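Local structure of hydrolase, haloacid dehalogenase-like family (Chlorobaculum tepidum, 2HCF) at residues Y34-T40 against V57-L63; M21-L26 against Y79-F83; A87-I92 against H126-P131; A29-Y34 against K71-A75; E96-L101 against N217-T221. The protein binds magnesium and probably acts as a hydrolase, as a member of the haloacid dehalogenase-like family. One frame throughout, in Å; residues are numbered along the deposited sequence.

How the contacts relate
Contacts 1, 2 and 4 lie in the helical region between strands 16-18 and 92-94, probably the cap, as in relatives. Contacts 2 and 4 are successive parts of one pairing, helix 21-34 against helix 65-86, with centres about 11 Å apart; contact 1 lies at its far end and shares Tyr34 with contact 4. Contact 3 touches contact 2 where Lys127 NZ meets Asn22 OD1. The same lysine bridges to Asp12, which binds magnesium with Asp10 and Asp178. Contact 5 belongs to the core, its centre about 38 Å from that of contact 1, and joins contact 3 through Arg99 and Pro131 O; its Phe218 side chain lies about 10 Å from a bound magnesium.

Contact 1: residues Y34-T40 against V57-L63; sequences YGTEGST and VLSNVGL
Asn60 ND2 donates to Ser39 O at 2.7 Å, the nitrogen lying in the carbonyl plane and the oxygen close to the plane of the amide. The backbone of Ser39 is thus held through both its N and its O, for Ser39 N donates in turn to Val57 O (3.0 Å). These bonds tie the loop after helix 21-34 to the end of helix 50-59, in the probable cap. Beside them the packing is close: Val61 CG1 presses on Ser39 CB at 3.4 Å. Gly38 passes directly over the helix end, its CA 3.2 Å from Val57 O; its backbone N is held by Thr36 OG1 in an ST turn. Further along, Leu58 forks round the loop. With CG anti to its carbonyl carbon (chi1 -65°), it sends CD1 over a face of the Tyr34 ring, 3.6 Å from the centroid, a CH-pi contact, while CD2 reaches Thr36. The polar grip therefore fixes Ser39 by its backbone, whereas the ring of Tyr34 meets the other segment through apolar packing; at Gly38 a CB would collide with Val57 O, consistent with a glycine there.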
# COMPACT_ATOMS: atom_id res chain seq x y z
N TYR A 34 -10.52 -1.49 -22.92
CA TYR A 34 -9.66 -2.02 -23.98
C TYR A 34 -10.26 -3.20 -24.77
O TYR A 34 -9.70 -3.60 -25.80
CB TYR A 34 -8.33 -2.49 -23.39
CG TYR A 34 -7.50 -1.42 -22.73
CD1 TYR A 34 -6.66 -0.61 -23.48
CD2 TYR A 34 -7.55 -1.23 -21.36
CE1 TYR A 34 -5.87 0.37 -22.86
CE2 TYR A 34 -6.78 -0.28 -20.74
CZ TYR A 34 -5.94 0.51 -21.48
OH TYR A 34 -5.20 1.47 -20.84
N GLY A 35 -11.36 -3.78 -24.28
CA GLY A 35 -11.93 -4.99 -24.88
C GLY A 35 -11.43 -6.31 -24.29
O GLY A 35 -12.04 -7.35 -24.50
N THR A 36 -10.33 -6.28 -23.55
CA THR A 36 -9.73 -7.48 -22.99
C THR A 36 -9.32 -7.21 -21.55
O THR A 36 -8.96 -6.09 -21.21
CB THR A 36 -8.51 -7.92 -23.79
OG1 THR A 36 -7.97 -9.11 -23.22
CG2 THR A 36 -7.44 -6.84 -23.84
N GLU A 37 -9.39 -8.24 -20.72
CA GLU A 37 -8.84 -8.18 -19.36
C GLU A 37 -7.37 -8.51 -19.32
O GLU A 37 -6.75 -8.49 -18.27
CB GLU A 37 -9.59 -9.12 -18.40
CG GLU A 37 -9.59 -10.61 -18.77
CD GLU A 37 -10.17 -11.49 -17.65
OE1 GLU A 37 -9.41 -11.87 -16.73
OE2 GLU A 37 -11.38 -11.81 -17.70
N GLY A 38 -6.78 -8.77 -20.48
CA GLY A 38 -5.41 -9.11 -20.53
C GLY A 38 -5.25 -10.52 -20.02
O GLY A 38 -6.18 -11.33 -20.09
N SER A 39 -4.06 -10.82 -19.53
CA SER A 39 -3.72 -12.16 -19.13
C SER A 39 -2.56 -12.12 -18.17
O SER A 39 -1.50 -11.60 -18.49
CB SER A 39 -3.33 -13.00 -20.38
OG SER A 39 -3.21 -14.38 -20.09
N THR A 40 -2.80 -12.45 -16.91
CA THR A 40 -3.74 -11.74 -16.03
C THR A 40 -3.46 -12.31 -14.66
O THR A 40 -2.30 -12.65 -14.39
CB THR A 40 -5.26 -11.74 -16.40
OG1 THR A 40 -6.00 -11.17 -15.29
CG2 THR A 40 -5.82 -13.18 -16.74
N VAL A 57 -0.54 -6.87 -17.39
CA VAL A 57 -1.56 -7.81 -17.90
C VAL A 57 -1.98 -7.54 -19.35
O VAL A 57 -2.32 -8.48 -20.09
CB VAL A 57 -2.78 -7.88 -16.96
CG1 VAL A 57 -2.33 -8.19 -15.53
CG2 VAL A 57 -3.57 -6.60 -17.01
N LEU A 58 -1.96 -6.27 -19.76
CA LEU A 58 -2.24 -5.87 -21.13
C LEU A 58 -1.06 -6.12 -22.04
O LEU A 58 -1.23 -6.61 -23.17
CB LEU A 58 -2.66 -4.40 -21.21
CG LEU A 58 -4.01 -4.12 -20.51
CD1 LEU A 58 -4.34 -2.64 -20.56
CD2 LEU A 58 -5.12 -4.95 -21.11
N SER A 59 0.14 -5.81 -21.60
CA SER A 59 1.28 -6.05 -22.45
C SER A 59 1.48 -7.58 -22.70
O SER A 59 1.97 -7.98 -23.77
CB SER A 59 2.53 -5.38 -21.88
OG SER A 59 2.93 -6.05 -20.71
N ASN A 60 1.07 -8.42 -21.74
CA ASN A 60 1.07 -9.89 -21.87
C ASN A 60 0.25 -10.39 -23.06
O ASN A 60 0.60 -11.41 -23.66
CB ASN A 60 0.54 -10.56 -20.59
CG ASN A 60 1.56 -10.60 -19.46
OD1 ASN A 60 2.75 -10.41 -19.67
ND2 ASN A 60 1.08 -10.89 -18.24
N VAL A 61 -0.83 -9.69 -23.41
CA VAL A 61 -1.63 -10.10 -24.55
C VAL A 61 -1.25 -9.36 -25.86
O VAL A 61 -1.92 -9.54 -26.87
CB VAL A 61 -3.15 -10.04 -24.27
CG1 VAL A 61 -3.49 -10.96 -23.14
CG2 VAL A 61 -3.63 -8.64 -23.98
N GLY A 62 -0.19 -8.57 -25.84
CA GLY A 62 0.38 -7.98 -27.05
C GLY A 62 0.13 -6.50 -27.29
O GLY A 62 0.55 -5.97 -28.31
N LEU A 63 -0.56 -5.82 -26.38
CA LEU A 63 -0.75 -4.36 -26.49
C LEU A 63 0.56 -3.60 -26.31
O LEU A 63 1.34 -3.93 -25.45
CB LEU A 63 -1.75 -3.86 -25.45
CG LEU A 63 -3.25 -3.97 -25.76
CD1 LEU A 63 -3.81 -5.33 -25.41
CD2 LEU A 63 -4.04 -2.88 -25.04

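Contact 2: residues M21-L26 against Y79-F83; sequences MNRRVL and YIALF
The Tyr79 ring presents its edge to Asn22, whose ND2 lies in the ring plane and donates to Tyr79 OH at 2.9 Å. Amide and ring are nearly coplanar, 7° apart, and the hydroxyl oxygen lies in the amide plane. Asn22 OD1 accepts from Lys127 NZ, so both ends of the amide are engaged and its flip is settled; Lys127 bridges to the magnesium ligand Asp12, and Asn22 helps to position that lysine. The Phe83 ring is approached obliquely by Asn22 ND2 and by Met21, modelled as selenomethionine. Bent at its second and third torsions, the Met21 chain brings SE to 3.8 Å from Phe83 CE1, a Met-aromatic contact. Val25 points one branch at the backbone of the facing helix: CG1, anti to the backbone N (chi1 167°), lies 3.5 Å from Phe83 N and also meets Tyr79 CD1 and Leu82 CB. Leu26 completes the packing with CD1 against Tyr79 CD1 at 3.8 Å. The local axes run 9.4 Å apart at 137°, a roughly antiparallel helix pair that fits the helical cap of this family, here close to where it joins the core.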
# COMPACT_ATOMS: atom_id res chain seq x y z
N MSE A 21 -13.22 -10.66 -5.61
CA MSE A 21 -13.89 -9.65 -6.43
C MSE A 21 -12.98 -8.49 -6.89
O MSE A 21 -13.18 -7.93 -7.96
CB MSE A 21 -15.11 -9.09 -5.67
CG MSE A 21 -14.79 -8.38 -4.36
SE MSE A 21 -14.33 -6.48 -4.55
CE MSE A 21 -15.93 -5.82 -5.23
N ASN A 22 -11.96 -8.14 -6.11
CA ASN A 22 -11.04 -7.07 -6.50
C ASN A 22 -10.43 -7.34 -7.88
O ASN A 22 -10.40 -6.47 -8.75
CB ASN A 22 -9.94 -6.89 -5.44
CG ASN A 22 -9.25 -5.50 -5.49
OD1 ASN A 22 -8.46 -5.17 -4.60
ND2 ASN A 22 -9.53 -4.71 -6.53
N ARG A 23 -9.97 -8.57 -8.07
CA ARG A 23 -9.35 -9.00 -9.34
C ARG A 23 -10.37 -8.94 -10.48
O ARG A 23 -10.06 -8.57 -11.60
CB ARG A 23 -8.72 -10.40 -9.19
CG ARG A 23 -8.55 -11.20 -10.46
N ARG A 24 -11.61 -9.25 -10.16
CA ARG A 24 -12.66 -9.25 -11.15
C ARG A 24 -13.17 -7.85 -11.51
O ARG A 24 -13.57 -7.63 -12.63
CB ARG A 24 -13.79 -10.15 -10.69
CG ARG A 24 -13.30 -11.62 -10.53
CD ARG A 24 -14.48 -12.63 -10.41
NE ARG A 24 -15.42 -12.22 -9.36
CZ ARG A 24 -15.30 -12.51 -8.07
NH1 ARG A 24 -14.28 -13.25 -7.62
NH2 ARG A 24 -16.21 -12.06 -7.20
N VAL A 25 -13.16 -6.93 -10.54
CA VAL A 25 -13.41 -5.52 -10.81
C VAL A 25 -12.40 -4.96 -11.79
O VAL A 25 -12.75 -4.27 -12.74
CB VAL A 25 -13.36 -4.69 -9.48
CG1 VAL A 25 -13.28 -3.18 -9.76
CG2 VAL A 25 -14.53 -5.01 -8.61
N LEU A 26 -11.12 -5.26 -11.59
CA LEU A 26 -10.13 -4.81 -12.54
C LEU A 26 -10.36 -5.41 -13.93
O LEU A 26 -10.32 -4.70 -14.93
CB LEU A 26 -8.70 -5.08 -12.08
CG LEU A 26 -7.61 -4.51 -13.01
CD1 LEU A 26 -7.66 -3.00 -13.16
CD2 LEU A 26 -6.24 -4.92 -12.52
N TYR A 79 -12.04 1.44 -13.22
CA TYR A 79 -11.69 0.52 -12.12
C TYR A 79 -12.13 1.09 -10.76
O TYR A 79 -12.81 0.42 -9.98
CB TYR A 79 -10.18 0.24 -12.14
CG TYR A 79 -9.70 -0.38 -10.84
CD1 TYR A 79 -10.05 -1.66 -10.50
CD2 TYR A 79 -8.94 0.36 -9.94
CE1 TYR A 79 -9.65 -2.23 -9.30
CE2 TYR A 79 -8.53 -0.19 -8.73
CZ TYR A 79 -8.90 -1.49 -8.42
OH TYR A 79 -8.52 -2.05 -7.23
N ILE A 80 -11.77 2.34 -10.50
CA ILE A 80 -12.09 2.98 -9.23
C ILE A 80 -13.61 3.04 -9.02
O ILE A 80 -14.11 2.69 -7.94
CB ILE A 80 -11.47 4.42 -9.15
CG1 ILE A 80 -9.95 4.32 -9.07
CG2 ILE A 80 -12.04 5.19 -7.98
CD1 ILE A 80 -9.20 5.60 -9.37
N ALA A 81 -14.32 3.50 -10.03
CA ALA A 81 -15.77 3.65 -9.94
C ALA A 81 -16.43 2.29 -9.73
O ALA A 81 -17.32 2.15 -8.88
CB ALA A 81 -16.30 4.30 -11.20
N LEU A 82 -15.96 1.29 -10.46
CA LEU A 82 -16.53 -0.07 -10.33
C LEU A 82 -16.24 -0.66 -8.95
O LEU A 82 -17.12 -1.31 -8.36
CB LEU A 82 -15.96 -0.97 -11.41
CG LEU A 82 -16.88 -2.00 -12.02
CD1 LEU A 82 -18.26 -1.41 -12.38
CD2 LEU A 82 -16.16 -2.56 -13.26
N PHE A 83 -15.04 -0.43 -8.43
CA PHE A 83 -14.66 -0.91 -7.11
C PHE A 83 -15.59 -0.28 -6.07
O PHE A 83 -16.16 -0.98 -5.23
CB PHE A 83 -13.18 -0.65 -6.81
CG PHE A 83 -12.73 -1.29 -5.53
CD1 PHE A 83 -12.58 -2.67 -5.46
CD2 PHE A 83 -12.60 -0.54 -4.36
CE1 PHE A 83 -12.22 -3.28 -4.26
CE2 PHE A 83 -12.27 -1.16 -3.14
CZ PHE A 83 -12.08 -2.52 -3.09

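Contact 3: residues A87-I92 against H126-P131; sequences ARREDI and HKLKLP
Apolar packing of Leu130 against Ala87 and Ile92 joins the loop leaving helix 65-86 to the end of helix 121-129, without a direct hydrogen bond between the segments. Leu130 CD1 approaches Ile92 CG1 to 3.7 Å and Ala87 CB to 4.0 Å. Ile92 divides its branches: CG1 crosses Leu130 at about a right angle, whereas CG2, anti to the backbone N, meets Pro131 CG at 3.8 Å. A serine here lacks both outer branches and would probably leave a gap beside Leu130 and Pro131. Ile92 begins strand 92-94, which pairs with strand 16-18; these two strands probably carry the chain between core and cap. Arg89, bent at its second torsion, lays its guanidinium over Pro131, whose CB lies 3.7 Å above the guanidinium plane, over its centre, while Arg89 NH1 makes a weak hydrogen bond to Ile92 O. Pro131 has no N-H to offer the buried Lys127 O, which has no partner. On the other flank a water bridges Ala87 O and His126 NE2, 2.6 Å from each, and lies in the plane of the imidazole.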
# COMPACT_ATOMS: atom_id res chain seq x y z
N ALA A 87 -17.80 -3.15 -4.10
CA ALA A 87 -17.23 -3.56 -2.82
C ALA A 87 -18.20 -3.30 -1.66
O ALA A 87 -18.87 -2.28 -1.62
CB ALA A 87 -15.92 -2.85 -2.58
N ARG A 88 -18.27 -4.24 -0.71
CA ARG A 88 -19.04 -4.09 0.52
C ARG A 88 -18.14 -4.42 1.70
O ARG A 88 -17.08 -5.03 1.54
CB ARG A 88 -20.24 -5.05 0.55
CG ARG A 88 -21.24 -4.95 -0.63
CD ARG A 88 -22.04 -3.65 -0.60
NE ARG A 88 -23.03 -3.57 -1.69
CZ ARG A 88 -22.92 -2.84 -2.81
NH1 ARG A 88 -21.84 -2.09 -3.04
NH2 ARG A 88 -23.90 -2.86 -3.72
N ARG A 89 -18.58 -4.03 2.90
CA ARG A 89 -17.81 -4.26 4.13
C ARG A 89 -17.39 -5.71 4.25
O ARG A 89 -16.28 -6.02 4.63
CB ARG A 89 -18.66 -3.87 5.34
CG ARG A 89 -18.02 -4.21 6.69
CD ARG A 89 -16.67 -3.52 6.88
NE ARG A 89 -16.03 -3.87 8.14
CZ ARG A 89 -15.13 -4.85 8.31
NH1 ARG A 89 -14.75 -5.61 7.29
NH2 ARG A 89 -14.62 -5.08 9.51
N GLU A 90 -18.29 -6.60 3.84
CA GLU A 90 -18.04 -8.05 3.93
C GLU A 90 -16.93 -8.56 3.02
O GLU A 90 -16.48 -9.71 3.16
CB GLU A 90 -19.33 -8.80 3.61
CG GLU A 90 -20.42 -8.61 4.68
CD GLU A 90 -21.15 -7.26 4.64
OE1 GLU A 90 -21.13 -6.56 3.59
OE2 GLU A 90 -21.76 -6.88 5.67
N ASP A 91 -16.51 -7.73 2.07
CA ASP A 91 -15.37 -8.03 1.20
C ASP A 91 -14.02 -7.73 1.86
O ASP A 91 -12.99 -8.17 1.36
CB ASP A 91 -15.49 -7.26 -0.13
CG ASP A 91 -16.70 -7.68 -0.95
OD1 ASP A 91 -17.00 -8.89 -1.00
OD2 ASP A 91 -17.35 -6.80 -1.56
N ILE A 92 -14.02 -6.98 2.97
CA ILE A 92 -12.78 -6.52 3.61
C ILE A 92 -12.59 -7.26 4.93
O ILE A 92 -13.51 -7.38 5.75
CB ILE A 92 -12.78 -4.94 3.88
CG1 ILE A 92 -13.15 -4.14 2.63
CG2 ILE A 92 -11.44 -4.46 4.43
CD1 ILE A 92 -12.21 -4.30 1.43
N HIS A 126 -10.93 3.73 -0.24
CA HIS A 126 -12.25 3.08 -0.12
C HIS A 126 -12.11 1.74 0.64
O HIS A 126 -12.92 1.41 1.50
CB HIS A 126 -12.89 2.82 -1.48
CG HIS A 126 -14.32 2.37 -1.37
ND1 HIS A 126 -15.31 3.17 -0.83
CD2 HIS A 126 -14.91 1.20 -1.70
CE1 HIS A 126 -16.45 2.51 -0.86
NE2 HIS A 126 -16.24 1.31 -1.37
N LYS A 127 -11.06 0.99 0.34
CA LYS A 127 -10.81 -0.21 1.13
C LYS A 127 -10.69 0.10 2.67
O LYS A 127 -11.11 -0.70 3.51
CB LYS A 127 -9.50 -0.86 0.65
CG LYS A 127 -9.55 -1.53 -0.71
CD LYS A 127 -8.15 -2.08 -1.15
CE LYS A 127 -8.18 -2.67 -2.53
NZ LYS A 127 -6.80 -3.23 -2.90
N LEU A 128 -10.02 1.20 3.02
CA LEU A 128 -9.76 1.57 4.41
C LEU A 128 -11.05 2.10 5.05
O LEU A 128 -11.31 1.88 6.24
CB LEU A 128 -8.66 2.64 4.49
CG LEU A 128 -7.24 2.31 3.99
CD1 LEU A 128 -6.50 3.62 4.01
CD2 LEU A 128 -6.58 1.32 4.85
N LYS A 129 -11.86 2.77 4.25
CA LYS A 129 -13.14 3.35 4.74
C LYS A 129 -14.21 2.32 5.13
O LYS A 129 -15.07 2.55 6.05
CB LYS A 129 -13.74 4.25 3.64
CG LYS A 129 -13.21 5.68 3.59
CD LYS A 129 -14.05 6.56 2.65
CE LYS A 129 -13.29 7.85 2.21
NZ LYS A 129 -13.81 9.11 2.86
N LEU A 130 -14.26 1.23 4.38
CA LEU A 130 -15.25 0.17 4.67
C LEU A 130 -15.14 -0.30 6.12
O LEU A 130 -16.09 -0.18 6.85
CB LEU A 130 -15.18 -0.96 3.64
CG LEU A 130 -15.70 -0.55 2.27
CD1 LEU A 130 -15.40 -1.55 1.22
CD2 LEU A 130 -17.21 -0.30 2.33
N PRO A 131 -13.97 -0.77 6.57
CA PRO A 131 -13.82 -1.06 8.00
C PRO A 131 -13.55 0.14 8.93
O PRO A 131 -13.36 -0.04 10.13
CB PRO A 131 -12.63 -2.04 8.00
CG PRO A 131 -11.82 -1.58 6.89
CD PRO A 131 -12.76 -1.11 5.83
O HOH W 1 -18.53 0.23 -1.92

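Contact 4: residues A29-Y34 against K71-A75; sequences ALIEVY and KFDKA
Lys71 lies alongside Val33 and Tyr34, its extended chain running counter to their side chains. Its methylenes supply the apolar contact, with CB 3.7 Å from both Val33 CG1 and Tyr34 CE1, and Lys71 NZ carries on to donate to Val33 O over 3.2 Å. The nitrogen is tilted 16° from the carbonyl plane. A water, weakly bound to Lys71 NZ, donates to Tyr34 O, so the lysine serves two carbonyls at the C-terminal end of helix 21-34, one directly and the other through this weakly held water; charge and helix dipole would suit each other there. Val33 spreads its branches: CG1, anti to the backbone N (chi1 170°), takes the Lys71 side, and CG2 crosses obliquely to Lys74 CG at 3.8 Å. Val33 CG1 also lies 3.9 Å above the plane of the Tyr34 ring, offset toward the rim. Tyr34 CE2 touches Ala75 CB at 3.7 Å, and the hydroxyl is hydrogen-bonded with Ile68 O. An alanine in place of Tyr34 would probably leave Ile68 O without this partner and open a gap beside Ala75 and the Lys71 methylenes. Leu30 CD2 closes the inner side against Ala75 CB. Small Ala75, facing Val33, lets the backbones come near, their CA atoms 5.9 Å apart. The local axes, 9.6 Å apart at 141°, continue the roughly antiparallel helix pair of the probable cap.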
# COMPACT_ATOMS: atom_id res chain seq x y z
N ALA A 29 -13.11 -3.76 -15.74
CA ALA A 29 -12.83 -2.39 -16.14
C ALA A 29 -11.97 -2.38 -17.40
O ALA A 29 -12.22 -1.59 -18.33
CB ALA A 29 -12.14 -1.65 -15.02
N LEU A 30 -10.98 -3.26 -17.46
CA LEU A 30 -10.16 -3.37 -18.65
C LEU A 30 -10.93 -3.90 -19.88
O LEU A 30 -10.69 -3.44 -21.00
CB LEU A 30 -8.94 -4.25 -18.36
CG LEU A 30 -8.01 -3.74 -17.27
CD1 LEU A 30 -6.82 -4.65 -17.10
CD2 LEU A 30 -7.50 -2.31 -17.57
N ILE A 31 -11.82 -4.87 -19.68
CA ILE A 31 -12.68 -5.32 -20.78
C ILE A 31 -13.50 -4.14 -21.32
O ILE A 31 -13.62 -3.95 -22.53
CB ILE A 31 -13.63 -6.45 -20.33
CG1 ILE A 31 -12.85 -7.75 -20.11
CG2 ILE A 31 -14.72 -6.69 -21.40
CD1 ILE A 31 -13.62 -8.82 -19.31
N GLU A 32 -14.04 -3.35 -20.40
CA GLU A 32 -14.83 -2.19 -20.77
C GLU A 32 -14.06 -1.16 -21.59
O GLU A 32 -14.62 -0.58 -22.52
CB GLU A 32 -15.43 -1.53 -19.55
CG GLU A 32 -16.32 -0.37 -19.92
CD GLU A 32 -17.14 0.18 -18.76
OE1 GLU A 32 -17.33 -0.54 -17.74
OE2 GLU A 32 -17.60 1.36 -18.89
N VAL A 33 -12.79 -0.94 -21.27
CA VAL A 33 -12.02 0.13 -21.88
C VAL A 33 -11.21 -0.37 -23.08
O VAL A 33 -11.22 0.25 -24.13
CB VAL A 33 -11.10 0.77 -20.84
CG1 VAL A 33 -10.09 1.72 -21.46
CG2 VAL A 33 -11.97 1.52 -19.78
N TYR A 34 -10.52 -1.49 -22.92
CA TYR A 34 -9.66 -2.02 -23.98
C TYR A 34 -10.26 -3.20 -24.77
O TYR A 34 -9.70 -3.60 -25.80
CB TYR A 34 -8.33 -2.49 -23.39
CG TYR A 34 -7.50 -1.42 -22.73
CD1 TYR A 34 -6.66 -0.61 -23.48
CD2 TYR A 34 -7.55 -1.23 -21.36
CE1 TYR A 34 -5.87 0.37 -22.86
CE2 TYR A 34 -6.78 -0.28 -20.74
CZ TYR A 34 -5.94 0.51 -21.48
OH TYR A 34 -5.20 1.47 -20.84
N LYS A 71 -5.33 4.97 -23.19
CA LYS A 71 -6.60 4.84 -22.47
C LYS A 71 -6.40 4.56 -20.98
O LYS A 71 -7.34 4.22 -20.30
CB LYS A 71 -7.43 3.72 -23.07
CG LYS A 71 -7.81 3.90 -24.55
CD LYS A 71 -8.80 2.79 -24.93
CE LYS A 71 -9.22 2.80 -26.38
NZ LYS A 71 -9.87 1.47 -26.82
N PHE A 72 -5.19 4.73 -20.49
CA PHE A 72 -4.86 4.39 -19.10
C PHE A 72 -5.75 5.15 -18.11
O PHE A 72 -6.35 4.53 -17.22
CB PHE A 72 -3.37 4.66 -18.80
CG PHE A 72 -2.98 4.33 -17.40
CD1 PHE A 72 -3.16 5.25 -16.38
CD2 PHE A 72 -2.45 3.09 -17.09
CE1 PHE A 72 -2.80 4.98 -15.07
CE2 PHE A 72 -2.10 2.80 -15.77
CZ PHE A 72 -2.27 3.77 -14.77
N ASP A 73 -5.86 6.47 -18.26
CA ASP A 73 -6.64 7.26 -17.29
C ASP A 73 -8.09 6.82 -17.25
O ASP A 73 -8.67 6.70 -16.17
CB ASP A 73 -6.52 8.77 -17.56
CG ASP A 73 -5.12 9.31 -17.31
OD1 ASP A 73 -4.37 8.76 -16.47
OD2 ASP A 73 -4.74 10.29 -17.99
N LYS A 74 -8.69 6.55 -18.42
CA LYS A 74 -10.05 6.02 -18.44
C LYS A 74 -10.17 4.63 -17.76
O LYS A 74 -11.13 4.36 -17.05
CB LYS A 74 -10.59 5.97 -19.87
CG LYS A 74 -11.97 5.35 -19.96
CD LYS A 74 -12.90 6.07 -20.91
CE LYS A 74 -14.37 5.71 -20.57
NZ LYS A 74 -14.82 6.20 -19.20
N ALA A 75 -9.19 3.76 -18.00
CA ALA A 75 -9.13 2.45 -17.31
C ALA A 75 -9.05 2.63 -15.80
O ALA A 75 -9.78 1.98 -15.05
CB ALA A 75 -7.94 1.64 -17.82
O HOH W 2 -8.92 -1.44 -27.60

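Contact 5: residues E96-L101 against N217-T221; sequences EGVREL and NFAET
A single water gathers Gly97, Phe218 and Thr221, replacing the direct hydrogen bonds that these segments lack. It donates to Gly97 O and Phe218 O, both 2.6 Å away, and accepts from Thr221 OG1 at 2.7 Å. A second water makes a separate bridge, donating to Glu96 O and accepting from Phe218 N at 3.0 Å. Gly97, with positive phi at the N-cap of helix 98-106, has its CA 3.6 Å from Phe218 O, and a CB there would clash with that oxygen. The loop around Phe218 follows strand 213-215, an outermost strand of the parallel core sheet, leads into helix 221-229 and is shaped by an Asx turn, in which Asn217 OD1 accepts from Ala219 N. Leu101 CD2 stands over one face of the Phe218 ring, 4.1 Å from its centroid, a CH-pi contact reached because Leu101 CG points anti to the backbone N (chi1 177°). Thr221 turns its two branches apart, OG1 to the first water and CG2 to Leu101 CA at 3.9 Å. Glu96 rests OE2 on Ala219 CB. Two helix starts are thus joined by apolar packing of Phe218 and Thr221 on Leu101, with waters linking several of their backbone polar atoms.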
# COMPACT_ATOMS: atom_id res chain seq x y z
N GLU A 96 -5.03 -8.93 12.05
CA GLU A 96 -5.01 -9.05 13.52
C GLU A 96 -4.33 -7.84 14.15
O GLU A 96 -3.22 -7.49 13.76
CB GLU A 96 -4.30 -10.35 13.97
CG GLU A 96 -4.32 -10.51 15.50
CD GLU A 96 -3.84 -11.87 15.99
OE1 GLU A 96 -3.19 -12.60 15.21
OE2 GLU A 96 -4.10 -12.19 17.17
N GLY A 97 -5.01 -7.17 15.07
CA GLY A 97 -4.37 -6.09 15.86
C GLY A 97 -4.27 -4.72 15.22
O GLY A 97 -3.74 -3.77 15.81
N VAL A 98 -4.79 -4.59 14.00
CA VAL A 98 -4.60 -3.38 13.20
C VAL A 98 -5.26 -2.14 13.82
O VAL A 98 -4.63 -1.09 13.94
CB VAL A 98 -5.09 -3.62 11.77
CG1 VAL A 98 -5.32 -2.28 11.02
CG2 VAL A 98 -4.12 -4.53 11.06
N ARG A 99 -6.53 -2.25 14.23
CA ARG A 99 -7.22 -1.07 14.77
C ARG A 99 -6.56 -0.61 16.07
O ARG A 99 -6.34 0.58 16.28
CB ARG A 99 -8.72 -1.31 14.97
CG ARG A 99 -9.50 0.02 15.22
CD ARG A 99 -10.97 -0.14 15.55
NE ARG A 99 -11.67 -1.03 14.61
CZ ARG A 99 -12.20 -0.65 13.45
NH1 ARG A 99 -12.16 0.61 13.03
NH2 ARG A 99 -12.79 -1.57 12.69
N GLU A 100 -6.19 -1.58 16.92
CA GLU A 100 -5.50 -1.33 18.18
C GLU A 100 -4.17 -0.61 17.94
O GLU A 100 -3.83 0.32 18.66
CB GLU A 100 -5.24 -2.65 18.91
CG GLU A 100 -6.50 -3.41 19.35
CD GLU A 100 -7.20 -4.22 18.23
OE1 GLU A 100 -6.70 -4.30 17.07
OE2 GLU A 100 -8.28 -4.77 18.52
N LEU A 101 -3.45 -1.02 16.90
CA LEU A 101 -2.14 -0.46 16.61
C LEU A 101 -2.27 0.98 16.10
O LEU A 101 -1.51 1.87 16.48
CB LEU A 101 -1.42 -1.31 15.56
CG LEU A 101 -0.04 -0.83 15.10
CD1 LEU A 101 0.92 -0.68 16.27
CD2 LEU A 101 0.55 -1.75 14.03
N ASN A 217 2.75 -11.18 12.93
CA ASN A 217 1.52 -10.42 12.83
C ASN A 217 1.58 -9.29 13.86
O ASN A 217 2.59 -9.16 14.56
CB ASN A 217 0.33 -11.35 13.07
CG ASN A 217 0.43 -12.09 14.40
OD1 ASN A 217 0.54 -11.48 15.45
ND2 ASN A 217 0.37 -13.42 14.34
N PHE A 218 0.52 -8.50 14.00
CA PHE A 218 0.53 -7.36 14.91
C PHE A 218 -0.35 -7.60 16.15
O PHE A 218 -0.87 -6.65 16.73
CB PHE A 218 0.05 -6.08 14.21
CG PHE A 218 0.92 -5.60 13.07
CD1 PHE A 218 2.30 -5.64 13.12
CD2 PHE A 218 0.32 -5.01 11.95
CE1 PHE A 218 3.08 -5.14 12.06
CE2 PHE A 218 1.09 -4.51 10.89
CZ PHE A 218 2.48 -4.58 10.96
N ALA A 219 -0.49 -8.86 16.58
CA ALA A 219 -1.24 -9.19 17.78
C ALA A 219 -0.79 -8.45 19.04
O ALA A 219 -1.63 -8.02 19.82
CB ALA A 219 -1.19 -10.68 18.04
N GLU A 220 0.53 -8.31 19.24
CA GLU A 220 1.05 -7.69 20.49
C GLU A 220 1.29 -6.19 20.31
O GLU A 220 2.39 -5.75 20.02
CB GLU A 220 2.34 -8.39 20.92
CG GLU A 220 2.29 -9.91 20.95
CD GLU A 220 1.23 -10.50 21.90
OE1 GLU A 220 0.87 -9.86 22.92
OE2 GLU A 220 0.77 -11.64 21.63
N THR A 221 0.24 -5.41 20.52
CA THR A 221 0.27 -3.98 20.19
C THR A 221 1.46 -3.25 20.81
O THR A 221 2.19 -2.57 20.11
CB THR A 221 -1.04 -3.32 20.64
OG1 THR A 221 -2.11 -4.13 20.16
CG2 THR A 221 -1.18 -1.93 20.09
O HOH W 3 -1.64 -8.59 11.97
O HOH W 4 -1.79 -4.38 17.46